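Local coordinates for UPF0255 protein frsA (Vibrio vulnificus, PDB 4I4C) that probably hydrolyses carboxylic esters, belongs to the FrsA family of alpha/beta hydrolases, and holds hexanoic acid in a pocket, at residues E242-L247 with A339-K344; F271-N276 with D301-P306; G347-R352 with N374-F379; A360-L363 with V368-Y371. One frame throughout, in Å; residues are numbered along the deposited sequence.

Contact 2 stands at the hexanoic acid, whose carboxylate meets the backbone of segment 271-276. Contact 1 lies about 10 Å away between centres, joined to it where Trp341 CB packs on Phe303 CD2 at 3.5 Å and where Tyr244 OH and Asn276 ND2, 3.2 Å apart, probably hydrogen-bond. Contact 4, also about 10 Å from contact 2 between centres, reaches it through Val368 and Pro370, with the Ser369 side chain about 9 Å from the ligand. Contact 3 is farther out, its centre about 14 Å from that of contact 2: it probably bonds to contact 1 through Phe348 N and Leu343 O (2.9 Å), and to contact 4 through Asn374 ND2 and Ser369 OG (3.3 Å).

Contact 1: residues E242-L247 with A339-K344; sequences EDYSRL and AAWSLK
The phenol ring of Tyr244 turns its edge to the face of the Trp341 indole in an offset edge-to-face pair, with planes 84° apart and 5.9 Å between the centroids of the Tyr244 ring and the five-membered ring. At the Tyr244 edge, close to the ring plane, sits Trp341 O, which accepts a hydrogen bond from Tyr244 OH at 2.9 Å. The hydroxyl lies in the carbonyl plane and makes a C=O...O angle of 152°, so one residue offers Tyr244 both an aromatic face and an acceptor. The same buried hydroxyl is also hydrogen-bonded to Asn276 ND2, and two bonds therefore grip it. Leu343 approaches it obliquely, its CD2 methyl 3.3 Å from Tyr244 OH. A chi1 of 52° sets CG of Tyr244 between the backbone N and the carbonyl carbon, which carries the ring across to segment 339-344. In this alpha/beta hydrolase the contact ties the loop leading into helix 246-254 to the loop that follows helix 331-337, where Trp341 closes a short 3-10 turn. Both rings have further aromatic neighbours: Tyr244 meets Phe273, and Trp341 meets Phe303 edge to face. At the solvent side the poorly ordered, extended Glu242 runs past Ala340, CG lying 3.5 Å from Ala340 O; that carbonyl accepts a hydrogen bond from Gln346 NE2.

Contact 2: residues F271-N276 with D301-P306; sequences FRFGGN and DIFASP. With 6NA (hexanoic acid), chain D.
The turn from strand 266-271 into helix 273-284 corresponds to the nucleophile elbow of the alpha/beta-hydrolase fold, and Phe273, just past the elbow, meets Phe303 edge to face. The elbow sequence carries Arg272 where serine hydrolases of this fold usually carry the nucleophile, and Arg272 has the positive phi (49°) expected at that place. Phe273 N donates to hexanoic acid O at 3.0 Å, and Leu202 N also hydrogen-bonds the ligand, an arrangement resembling an oxyanion hole; Arg272 CB flanks the carboxylate, 3.3 Å from the same ligand oxygen. With its CG anti to the backbone N (chi1 -164°), Phe273 sends its ring towards segment 301-306. There Phe303 points its edge at the Phe273 face, the planes 82° apart and the centroids of the Phe273 and Phe303 rings 5.5 Å apart; the closest atoms are Phe273 CE1 and Phe303 CE2 at 3.7 Å. Asn276, one helical turn on, lays ND2 3.5 Å from Phe303 CE2, near the ring plane, while the buried amide nitrogen hydrogen-bonds Pro298 O and Tyr244 OH. Arg272 NH1 makes a salt bridge with Asp366. Segment 301-306 follows strand 291-295 as a type I turn from Ile302 to Ser305 and runs into helix 306-309, its Phe303 ring set against the first turn of helix 273-284.

Contact 3: residues G347-R352 with N374-F379; sequences GFLSSR and NQMVAF
Leu349 drives its branched end between Met376 and the backbone of Val377, on one side of helix 371-379. Its CD1 methyl faces the thioether, 3.9 Å from Met376 SD, and also lies 4.1 Å from Met376 CB. The other methyl, CD2, settles on the helix backbone 4.0 Å from Val377 CA and reaches the Val377 side chain at CG2, 4.3 Å away. Leu349 and Met376 cross at about a right angle; in Met376, chi1 (-97°) and a near-extended chi2 (-156°) carry SD to the leucine, and the bend at chi3 (-77°) turns CE. The interaction is wholly apolar. In the next shell Ile299 touches both Leu349 and Val377, and His300 lies against Met376, so the loop after strand 291-295 fills in beside the pair. Lys344, in the chain leading to segment 347-352, also touches Met376. The contact thus sets the irregular chain that leads to strand 358-363 against the helix that follows this strand, while Val377, its CB directed away from the loop, packs on Ile358 and Ala360 of the strand.

Contact 4: residues A360-L363 with V368-Y371; sequences AMSL and VSPY
Ser362 and Ser369 press together in the buried part of this contact, their CB atoms 3.6 Å apart. Ser362 OG donates a short hydrogen bond of 2.6 Å to Ser369 O, nearly along the C=O axis, with a C=O...O angle of 161°. It is put there by a chi1 of 74°, which sets OG between the backbone N and the carbonyl carbon of Ser362. Ser369 OG comes within 3.3 Å of Ser362 CB, but its strongest polar partner is Ala297 O, and Asn374 ND2 also bonds to it. The buried hydroxyl and carbonyl of the serine pair thereby satisfy each other close to the end of the strand. The looser side is formed by the partly exposed Val368 and Pro370. Pro370 CB points away from Ser362, and its ring packs on Asp301, while Val368 lies against Arg272 and Pro298; its N bonds to Asp366, which is on the loop after strand 358-363, where the acid of alpha/beta hydrolases usually sits. The bond fastens the returning loop to its parent strand before Pro370, at the N-cap position, starts helix 371-379; the strand itself lies between strands 291-295 and 385-389, and Met361 and Leu363 face helix 394-413.

Contact 1: residues E242-L247 with A339-K344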
loop_
_atom_site.group_PDB
_atom_site.type_symbol
_atom_site.label_atom_id
_atom_site.label_comp_id
_atom_site.label_asym_id
_atom_site.label_seq_id
_atom_site.Cartn_x
_atom_site.Cartn_y
_atom_site.Cartn_z
ATOM N N GLU A 242 -16.122 1.877 -9.309
ATOM C CA GLU A 242 -15.817 3.281 -9.563
ATOM C C GLU A 242 -15.971 4.113 -8.289
ATOM O O GLU A 242 -15.325 5.147 -8.133
ATOM C CB GLU A 242 -16.669 3.845 -10.703
ATOM C CG GLU A 242 -15.997 5.014 -11.417
ATOM C CD GLU A 242 -16.689 5.403 -12.713
ATOM O OE1 GLU A 242 -17.272 4.517 -13.379
ATOM O OE2 GLU A 242 -16.649 6.603 -13.063
ATOM N N ASP A 243 -16.827 3.647 -7.382
ATOM C CA ASP A 243 -16.946 4.226 -6.049
ATOM C C ASP A 243 -15.974 3.506 -5.118
ATOM O O ASP A 243 -16.382 2.724 -4.262
ATOM C CB ASP A 243 -18.378 4.082 -5.532
ATOM C CG ASP A 243 -18.559 4.665 -4.152
ATOM O OD1 ASP A 243 -17.784 5.573 -3.780
ATOM O OD2 ASP A 243 -19.472 4.204 -3.433
ATOM N N TYR A 244 -14.682 3.766 -5.292
ATOM C CA TYR A 244 -13.664 3.009 -4.571
ATOM C C TYR A 244 -13.282 3.663 -3.241
ATOM O O TYR A 244 -12.379 3.195 -2.549
ATOM C CB TYR A 244 -12.438 2.729 -5.458
ATOM C CG TYR A 244 -11.821 3.937 -6.145
ATOM C CD1 TYR A 244 -11.861 4.076 -7.534
ATOM C CD2 TYR A 244 -11.172 4.926 -5.410
ATOM C CE1 TYR A 244 -11.290 5.194 -8.172
ATOM C CE2 TYR A 244 -10.597 6.037 -6.034
ATOM C CZ TYR A 244 -10.660 6.170 -7.414
ATOM O OH TYR A 244 -10.082 7.275 -8.023
ATOM N N SER A 245 -13.982 4.738 -2.887
ATOM C CA SER A 245 -13.778 5.395 -1.596
ATOM C C SER A 245 -14.805 4.857 -0.598
ATOM O O SER A 245 -14.778 5.188 0.590
ATOM C CB SER A 245 -13.907 6.918 -1.735
ATOM O OG SER A 245 -15.135 7.284 -2.346
ATOM N N ARG A 246 -15.694 4.019 -1.134
ATOM C CA ARG A 246 -16.788 3.327 -0.450
ATOM C C ARG A 246 -16.516 2.921 1.001
ATOM O O ARG A 246 -17.291 3.232 1.904
ATOM C CB ARG A 246 -17.071 2.044 -1.243
ATOM C CG ARG A 246 -18.500 1.605 -1.327
ATOM C CD ARG A 246 -18.722 0.796 -2.608
ATOM N NE ARG A 246 -18.416 -0.634 -2.487
ATOM C CZ ARG A 246 -17.330 -1.226 -2.978
ATOM N NH1 ARG A 246 -16.411 -0.511 -3.621
ATOM N NH2 ARG A 246 -17.164 -2.541 -2.830
ATOM N N LEU A 247 -15.432 2.177 1.207
ATOM C CA LEU A 247 -15.152 1.583 2.503
ATOM C C LEU A 247 -14.665 2.640 3.486
ATOM O O LEU A 247 -14.991 2.602 4.673
ATOM C CB LEU A 247 -14.122 0.448 2.358
ATOM C CG LEU A 247 -14.382 -0.665 1.336
ATOM C CD1 LEU A 247 -13.286 -1.754 1.408
ATOM C CD2 LEU A 247 -15.746 -1.293 1.520
ATOM N N ALA A 339 -9.371 3.782 -17.425
ATOM C CA ALA A 339 -9.622 5.215 -17.602
ATOM C C ALA A 339 -10.674 5.719 -16.601
ATOM O O ALA A 339 -10.607 6.858 -16.126
ATOM C CB ALA A 339 -10.042 5.511 -19.028
ATOM N N ALA A 340 -11.618 4.849 -16.251
ATOM C CA ALA A 340 -12.704 5.232 -15.352
ATOM C C ALA A 340 -12.262 5.551 -13.920
ATOM O O ALA A 340 -13.068 6.011 -13.105
ATOM C CB ALA A 340 -13.784 4.171 -15.345
ATOM N N TRP A 341 -10.985 5.324 -13.620
ATOM C CA TRP A 341 -10.473 5.512 -12.264
ATOM C C TRP A 341 -9.881 6.892 -12.047
ATOM O O TRP A 341 -9.630 7.290 -10.906
ATOM C CB TRP A 341 -9.409 4.458 -11.923
ATOM C CG TRP A 341 -9.930 3.064 -11.798
ATOM C CD1 TRP A 341 -11.237 2.670 -11.740
ATOM C CD2 TRP A 341 -9.149 1.878 -11.707
ATOM N NE1 TRP A 341 -11.316 1.308 -11.625
ATOM C CE2 TRP A 341 -10.044 0.797 -11.602
ATOM C CE3 TRP A 341 -7.774 1.621 -11.708
ATOM C CZ2 TRP A 341 -9.610 -0.519 -11.500
ATOM C CZ3 TRP A 341 -7.345 0.315 -11.603
ATOM C CH2 TRP A 341 -8.261 -0.740 -11.502
ATOM N N SER A 342 -9.627 7.600 -13.142
ATOM C CA SER A 342 -9.206 8.994 -13.080
ATOM C C SER A 342 -10.251 9.857 -12.379
ATOM O O SER A 342 -11.438 9.768 -12.677
ATOM C CB SER A 342 -8.961 9.532 -14.491
ATOM O OG SER A 342 -9.099 10.951 -14.548
ATOM N N LEU A 343 -9.792 10.702 -11.465
ATOM C CA LEU A 343 -10.667 11.580 -10.697
ATOM C C LEU A 343 -11.110 12.783 -11.532
ATOM O O LEU A 343 -12.023 13.506 -11.154
ATOM C CB LEU A 343 -9.974 12.056 -9.418
ATOM C CG LEU A 343 -9.728 11.033 -8.309
ATOM C CD1 LEU A 343 -8.994 11.696 -7.141
ATOM C CD2 LEU A 343 -11.031 10.428 -7.838
ATOM N N LYS A 344 -10.438 12.985 -12.658
ATOM C CA LYS A 344 -10.855 13.958 -13.651
ATOM C C LYS A 344 -11.976 13.346 -14.496
ATOM O O LYS A 344 -13.015 13.973 -14.709
ATOM C CB LYS A 344 -9.671 14.352 -14.541
ATOM C CG LYS A 344 -9.914 15.558 -15.428
ATOM C CD LYS A 344 -8.891 15.606 -16.547
ATOM C CE LYS A 344 -8.323 17.005 -16.709
ATOM N NZ LYS A 344 -9.381 17.994 -17.024
#

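Contact 2: residues F271-N276 with D301-P306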
loop_
_atom_site.group_PDB
_atom_site.type_symbol
_atom_site.label_atom_id
_atom_site.label_comp_id
_atom_site.label_asym_id
_atom_site.label_seq_id
_atom_site.Cartn_x
_atom_site.Cartn_y
_atom_site.Cartn_z
ATOM N N PHE A 271 -1.413 6.915 0.142
ATOM C CA PHE A 271 -0.247 6.648 -0.699
ATOM C C PHE A 271 -0.687 5.910 -1.952
ATOM O O PHE A 271 -1.570 5.053 -1.886
ATOM C CB PHE A 271 0.744 5.754 0.049
ATOM C CG PHE A 271 1.197 6.310 1.371
ATOM C CD1 PHE A 271 2.296 7.155 1.445
ATOM C CD2 PHE A 271 0.544 5.958 2.546
ATOM C CE1 PHE A 271 2.729 7.654 2.678
ATOM C CE2 PHE A 271 0.972 6.448 3.778
ATOM C CZ PHE A 271 2.068 7.296 3.836
ATOM N N ARG A 272 -0.051 6.202 -3.081
ATOM C CA ARG A 272 -0.415 5.561 -4.344
ATOM C C ARG A 272 -1.923 5.621 -4.556
ATOM O O ARG A 272 -2.547 6.636 -4.273
ATOM C CB ARG A 272 0.065 4.094 -4.391
ATOM C CG ARG A 272 1.519 3.883 -4.080
ATOM C CD ARG A 272 2.359 4.830 -4.866
ATOM N NE ARG A 272 3.075 4.172 -5.947
ATOM C CZ ARG A 272 3.665 4.821 -6.948
ATOM N NH1 ARG A 272 3.613 6.161 -7.018
ATOM N NH2 ARG A 272 4.296 4.125 -7.884
ATOM N N PHE A 273 -2.511 4.522 -5.020
ATOM C CA PHE A 273 -3.940 4.487 -5.327
ATOM C C PHE A 273 -4.762 4.793 -4.084
ATOM O O PHE A 273 -5.878 5.306 -4.187
ATOM C CB PHE A 273 -4.346 3.132 -5.912
ATOM C CG PHE A 273 -5.686 3.138 -6.607
ATOM C CD1 PHE A 273 -6.174 4.287 -7.195
ATOM C CD2 PHE A 273 -6.459 1.994 -6.660
ATOM C CE1 PHE A 273 -7.402 4.289 -7.831
ATOM C CE2 PHE A 273 -7.690 1.996 -7.284
ATOM C CZ PHE A 273 -8.158 3.145 -7.871
ATOM N N GLY A 274 -4.213 4.484 -2.910
ATOM C CA GLY A 274 -4.816 4.935 -1.662
ATOM C C GLY A 274 -5.111 6.436 -1.695
ATOM O O GLY A 274 -6.121 6.901 -1.160
ATOM N N GLY A 275 -4.231 7.197 -2.340
ATOM C CA GLY A 275 -4.419 8.635 -2.476
ATOM C C GLY A 275 -5.644 9.080 -3.269
ATOM O O GLY A 275 -6.270 10.080 -2.927
ATOM N N ASN A 276 -5.984 8.359 -4.329
ATOM C CA ASN A 276 -7.209 8.661 -5.065
ATOM C C ASN A 276 -8.431 8.590 -4.191
ATOM O O ASN A 276 -9.344 9.408 -4.322
ATOM C CB ASN A 276 -7.426 7.681 -6.187
ATOM C CG ASN A 276 -6.451 7.859 -7.285
ATOM O OD1 ASN A 276 -5.259 8.081 -7.039
ATOM N ND2 ASN A 276 -6.936 7.767 -8.527
ATOM N N ASP A 301 -3.325 11.021 -14.891
ATOM C CA ASP A 301 -2.531 10.881 -16.114
ATOM C C ASP A 301 -2.347 9.439 -16.592
ATOM O O ASP A 301 -2.695 9.116 -17.723
ATOM C CB ASP A 301 -1.171 11.577 -15.990
ATOM C CG ASP A 301 -0.470 11.707 -17.326
ATOM O OD1 ASP A 301 -0.809 12.634 -18.091
ATOM O OD2 ASP A 301 0.407 10.872 -17.620
ATOM N N ILE A 302 -1.810 8.579 -15.730
ATOM C CA ILE A 302 -1.556 7.195 -16.117
ATOM C C ILE A 302 -2.854 6.447 -16.454
ATOM O O ILE A 302 -2.906 5.702 -17.432
ATOM C CB ILE A 302 -0.709 6.425 -15.058
ATOM C CG1 ILE A 302 -0.519 4.968 -15.467
ATOM C CG2 ILE A 302 -1.344 6.476 -13.683
ATOM C CD1 ILE A 302 0.403 4.787 -16.650
ATOM N N PHE A 303 -3.898 6.664 -15.656
ATOM C CA PHE A 303 -5.165 5.962 -15.851
ATOM C C PHE A 303 -5.785 6.292 -17.199
ATOM O O PHE A 303 -6.454 5.462 -17.822
ATOM C CB PHE A 303 -6.142 6.308 -14.726
ATOM C CG PHE A 303 -5.841 5.607 -13.437
ATOM C CD1 PHE A 303 -5.090 4.445 -13.428
ATOM C CD2 PHE A 303 -6.300 6.109 -12.238
ATOM C CE1 PHE A 303 -4.813 3.801 -12.252
ATOM C CE2 PHE A 303 -6.019 5.451 -11.047
ATOM C CZ PHE A 303 -5.274 4.300 -11.059
ATOM N N ALA A 304 -5.529 7.509 -17.651
ATOM C CA ALA A 304 -6.113 8.018 -18.875
ATOM C C ALA A 304 -5.201 7.792 -20.074
ATOM O O ALA A 304 -5.488 8.280 -21.164
ATOM C CB ALA A 304 -6.420 9.509 -18.718
ATOM N N SER A 305 -4.103 7.065 -19.875
ATOM C CA SER A 305 -3.152 6.797 -20.963
ATOM C C SER A 305 -3.041 5.300 -21.282
ATOM O O SER A 305 -2.143 4.632 -20.762
ATOM C CB SER A 305 -1.756 7.335 -20.609
ATOM O OG SER A 305 -1.788 8.712 -20.256
ATOM N N PRO A 306 -3.931 4.776 -22.154
ATOM C CA PRO A 306 -3.946 3.340 -22.479
ATOM C C PRO A 306 -2.617 2.859 -23.054
ATOM O O PRO A 306 -2.169 1.736 -22.766
ATOM C CB PRO A 306 -5.042 3.232 -23.546
ATOM C CG PRO A 306 -5.916 4.403 -23.296
ATOM C CD PRO A 306 -4.990 5.502 -22.873
HETATM C CA 6NA D . -1.103 2.154 -8.080
HETATM C C 6NA D . -0.933 1.574 -6.721
HETATM O O 6NA D . -1.721 1.768 -5.836
HETATM C CB 6NA D . -1.361 1.169 -9.138
HETATM C CG 6NA D . -1.663 1.648 -10.466
HETATM C CD 6NA D . -0.626 2.348 -11.205
HETATM C C6 6NA D . 0.283 1.503 -11.945
HETATM O OXT 6NA D . 0.017 0.898 -6.471
#

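Contact 3: residues G347-R352 with N374-F379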
loop_
_atom_site.group_PDB
_atom_site.type_symbol
_atom_site.label_atom_id
_atom_site.label_comp_id
_atom_site.label_asym_id
_atom_site.label_seq_id
_atom_site.Cartn_x
_atom_site.Cartn_y
_atom_site.Cartn_z
ATOM N N GLY A 347 -15.124 13.424 -12.662
ATOM C CA GLY A 347 -15.724 14.753 -12.569
ATOM C C GLY A 347 -15.363 15.557 -11.331
ATOM O O GLY A 347 -15.917 16.635 -11.081
ATOM N N PHE A 348 -14.414 15.046 -10.554
ATOM C CA PHE A 348 -14.048 15.668 -9.287
ATOM C C PHE A 348 -13.055 16.810 -9.434
ATOM O O PHE A 348 -12.748 17.505 -8.462
ATOM C CB PHE A 348 -13.462 14.614 -8.336
ATOM C CG PHE A 348 -14.480 13.656 -7.790
ATOM C CD1 PHE A 348 -15.278 14.019 -6.714
ATOM C CD2 PHE A 348 -14.643 12.405 -8.348
ATOM C CE1 PHE A 348 -16.218 13.141 -6.204
ATOM C CE2 PHE A 348 -15.580 11.527 -7.847
ATOM C CZ PHE A 348 -16.368 11.898 -6.770
ATOM N N LEU A 349 -12.528 16.994 -10.637
ATOM C CA LEU A 349 -11.428 17.939 -10.822
ATOM C C LEU A 349 -11.712 18.965 -11.919
ATOM O O LEU A 349 -10.821 19.313 -12.701
ATOM C CB LEU A 349 -10.127 17.190 -11.120
ATOM C CG LEU A 349 -9.613 16.286 -9.995
ATOM C CD1 LEU A 349 -8.346 15.580 -10.444
ATOM C CD2 LEU A 349 -9.368 17.091 -8.706
ATOM N N SER A 350 -12.946 19.462 -11.950
ATOM C CA SER A 350 -13.394 20.354 -13.019
ATOM C C SER A 350 -13.837 21.734 -12.538
ATOM O O SER A 350 -13.438 22.747 -13.108
ATOM C CB SER A 350 -14.536 19.708 -13.790
ATOM O OG SER A 350 -14.099 18.570 -14.493
ATOM N N SER A 351 -14.673 21.781 -11.507
ATOM C CA SER A 351 -15.239 23.062 -11.088
ATOM C C SER A 351 -15.385 23.216 -9.577
ATOM O O SER A 351 -14.980 24.228 -9.004
ATOM C CB SER A 351 -16.586 23.292 -11.783
ATOM O OG SER A 351 -17.311 22.075 -11.906
ATOM N N ARG A 352 -15.965 22.207 -8.942
ATOM C CA ARG A 352 -16.222 22.238 -7.511
ATOM C C ARG A 352 -14.951 22.230 -6.669
ATOM O O ARG A 352 -14.067 21.401 -6.866
ATOM C CB ARG A 352 -17.100 21.051 -7.132
ATOM C CG ARG A 352 -18.328 20.939 -8.004
ATOM C CD ARG A 352 -19.595 21.156 -7.201
ATOM N NE ARG A 352 -19.512 22.333 -6.346
ATOM C CZ ARG A 352 -20.374 22.597 -5.372
ATOM N NH1 ARG A 352 -21.383 21.762 -5.139
ATOM N NH2 ARG A 352 -20.226 23.689 -4.629
ATOM N N ASN A 374 -0.985 16.299 -9.324
ATOM C CA ASN A 374 -1.046 16.960 -8.027
ATOM C C ASN A 374 -1.438 18.441 -8.076
ATOM O O ASN A 374 -2.102 18.942 -7.171
ATOM C CB ASN A 374 0.269 16.732 -7.285
ATOM C CG ASN A 374 0.482 15.268 -6.977
ATOM O OD1 ASN A 374 -0.384 14.629 -6.377
ATOM N ND2 ASN A 374 1.592 14.713 -7.437
ATOM N N GLN A 375 -1.036 19.125 -9.141
ATOM C CA GLN A 375 -1.484 20.492 -9.383
ATOM C C GLN A 375 -2.995 20.606 -9.543
ATOM O O GLN A 375 -3.607 21.540 -9.022
ATOM C CB GLN A 375 -0.802 21.060 -10.622
ATOM C CG GLN A 375 0.443 21.847 -10.309
ATOM C CD GLN A 375 1.128 22.326 -11.561
ATOM O OE1 GLN A 375 1.257 21.585 -12.546
ATOM N NE2 GLN A 375 1.567 23.575 -11.542
ATOM N N MET A 376 -3.590 19.663 -10.268
ATOM C CA MET A 376 -5.041 19.607 -10.424
ATOM C C MET A 376 -5.738 19.517 -9.078
ATOM O O MET A 376 -6.621 20.315 -8.757
ATOM C CB MET A 376 -5.432 18.390 -11.246
ATOM C CG MET A 376 -5.657 18.671 -12.697
ATOM S SD MET A 376 -6.750 17.442 -13.414
ATOM C CE MET A 376 -5.631 16.068 -13.584
ATOM N N VAL A 377 -5.341 18.519 -8.299
ATOM C CA VAL A 377 -5.921 18.312 -6.982
ATOM C C VAL A 377 -5.784 19.580 -6.133
ATOM O O VAL A 377 -6.740 20.009 -5.487
ATOM C CB VAL A 377 -5.267 17.101 -6.265
ATOM C CG1 VAL A 377 -5.662 17.060 -4.801
ATOM C CG2 VAL A 377 -5.653 15.801 -6.965
ATOM N N ALA A 378 -4.606 20.199 -6.170
ATOM C CA ALA A 378 -4.309 21.271 -5.238
ATOM C C ALA A 378 -5.156 22.491 -5.530
ATOM O O ALA A 378 -5.561 23.206 -4.613
ATOM C CB ALA A 378 -2.839 21.629 -5.271
ATOM N N PHE A 379 -5.425 22.718 -6.809
ATOM C CA PHE A 379 -6.196 23.886 -7.193
ATOM C C PHE A 379 -7.630 23.796 -6.707
ATOM O O PHE A 379 -8.224 24.812 -6.356
ATOM C CB PHE A 379 -6.188 24.120 -8.700
ATOM C CG PHE A 379 -6.874 25.393 -9.094
ATOM C CD1 PHE A 379 -6.240 26.616 -8.918
ATOM C CD2 PHE A 379 -8.167 25.376 -9.597
ATOM C CE1 PHE A 379 -6.872 27.791 -9.258
ATOM C CE2 PHE A 379 -8.806 26.554 -9.942
ATOM C CZ PHE A 379 -8.157 27.762 -9.773
#

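Contact 4: residues A360-L363 with V368-Y371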
loop_
_atom_site.group_PDB
_atom_site.type_symbol
_atom_site.label_atom_id
_atom_site.label_comp_id
_atom_site.label_asym_id
_atom_site.label_seq_id
_atom_site.Cartn_x
_atom_site.Cartn_y
_atom_site.Cartn_z
ATOM N N ALA A 360 -0.773 17.692 -1.772
ATOM C CA ALA A 360 -0.620 16.655 -2.774
ATOM C C ALA A 360 0.810 16.644 -3.294
ATOM O O ALA A 360 1.257 17.588 -3.949
ATOM C CB ALA A 360 -1.615 16.866 -3.909
ATOM N N MET A 361 1.532 15.571 -2.987
ATOM C CA MET A 361 2.939 15.495 -3.303
ATOM C C MET A 361 3.238 14.248 -4.103
ATOM O O MET A 361 2.522 13.246 -4.021
ATOM C CB MET A 361 3.757 15.442 -2.010
ATOM C CG MET A 361 3.399 16.544 -1.013
ATOM S SD MET A 361 4.196 16.371 0.594
ATOM C CE MET A 361 3.305 14.999 1.300
ATOM N N SER A 362 4.314 14.324 -4.865
ATOM C CA SER A 362 4.939 13.148 -5.438
ATOM C C SER A 362 6.392 13.500 -5.674
ATOM O O SER A 362 6.754 14.682 -5.674
ATOM C CB SER A 362 4.257 12.739 -6.743
ATOM O OG SER A 362 4.613 13.625 -7.791
ATOM N N LEU A 363 7.232 12.478 -5.852
ATOM C CA LEU A 363 8.647 12.700 -6.091
ATOM C C LEU A 363 8.876 13.118 -7.541
ATOM O O LEU A 363 8.145 12.698 -8.439
ATOM C CB LEU A 363 9.465 11.449 -5.732
ATOM C CG LEU A 363 9.836 11.219 -4.261
ATOM C CD1 LEU A 363 8.646 11.278 -3.329
ATOM C CD2 LEU A 363 10.579 9.888 -4.090
ATOM N N VAL A 368 4.073 7.656 -12.365
ATOM C CA VAL A 368 2.765 7.226 -11.892
ATOM C C VAL A 368 2.002 8.415 -11.324
ATOM O O VAL A 368 0.775 8.449 -11.369
ATOM C CB VAL A 368 2.896 6.115 -10.818
ATOM C CG1 VAL A 368 1.562 5.825 -10.158
ATOM C CG2 VAL A 368 3.468 4.857 -11.431
ATOM N N SER A 369 2.739 9.397 -10.803
ATOM C CA SER A 369 2.126 10.575 -10.187
ATOM C C SER A 369 2.779 11.886 -10.623
ATOM O O SER A 369 3.580 12.459 -9.891
ATOM C CB SER A 369 2.203 10.471 -8.668
ATOM O OG SER A 369 1.462 11.511 -8.065
ATOM N N PRO A 370 2.437 12.364 -11.823
ATOM C CA PRO A 370 3.081 13.587 -12.318
ATOM C C PRO A 370 2.689 14.818 -11.500
ATOM O O PRO A 370 1.663 14.835 -10.823
ATOM C CB PRO A 370 2.569 13.699 -13.759
ATOM C CG PRO A 370 1.268 12.926 -13.770
ATOM C CD PRO A 370 1.460 11.800 -12.774
ATOM N N TYR A 371 3.523 15.843 -11.556
ATOM C CA TYR A 371 3.240 17.096 -10.866
ATOM C C TYR A 371 1.895 17.677 -11.349
ATOM O O TYR A 371 1.101 18.189 -10.553
ATOM C CB TYR A 371 4.405 18.074 -11.072
ATOM C CG TYR A 371 4.248 19.418 -10.399
ATOM C CD1 TYR A 371 3.976 19.510 -9.042
ATOM C CD2 TYR A 371 4.404 20.600 -11.118
ATOM C CE1 TYR A 371 3.845 20.734 -8.419
ATOM C CE2 TYR A 371 4.275 21.835 -10.499
ATOM C CZ TYR A 371 3.996 21.893 -9.147
ATOM O OH TYR A 371 3.856 23.110 -8.515
#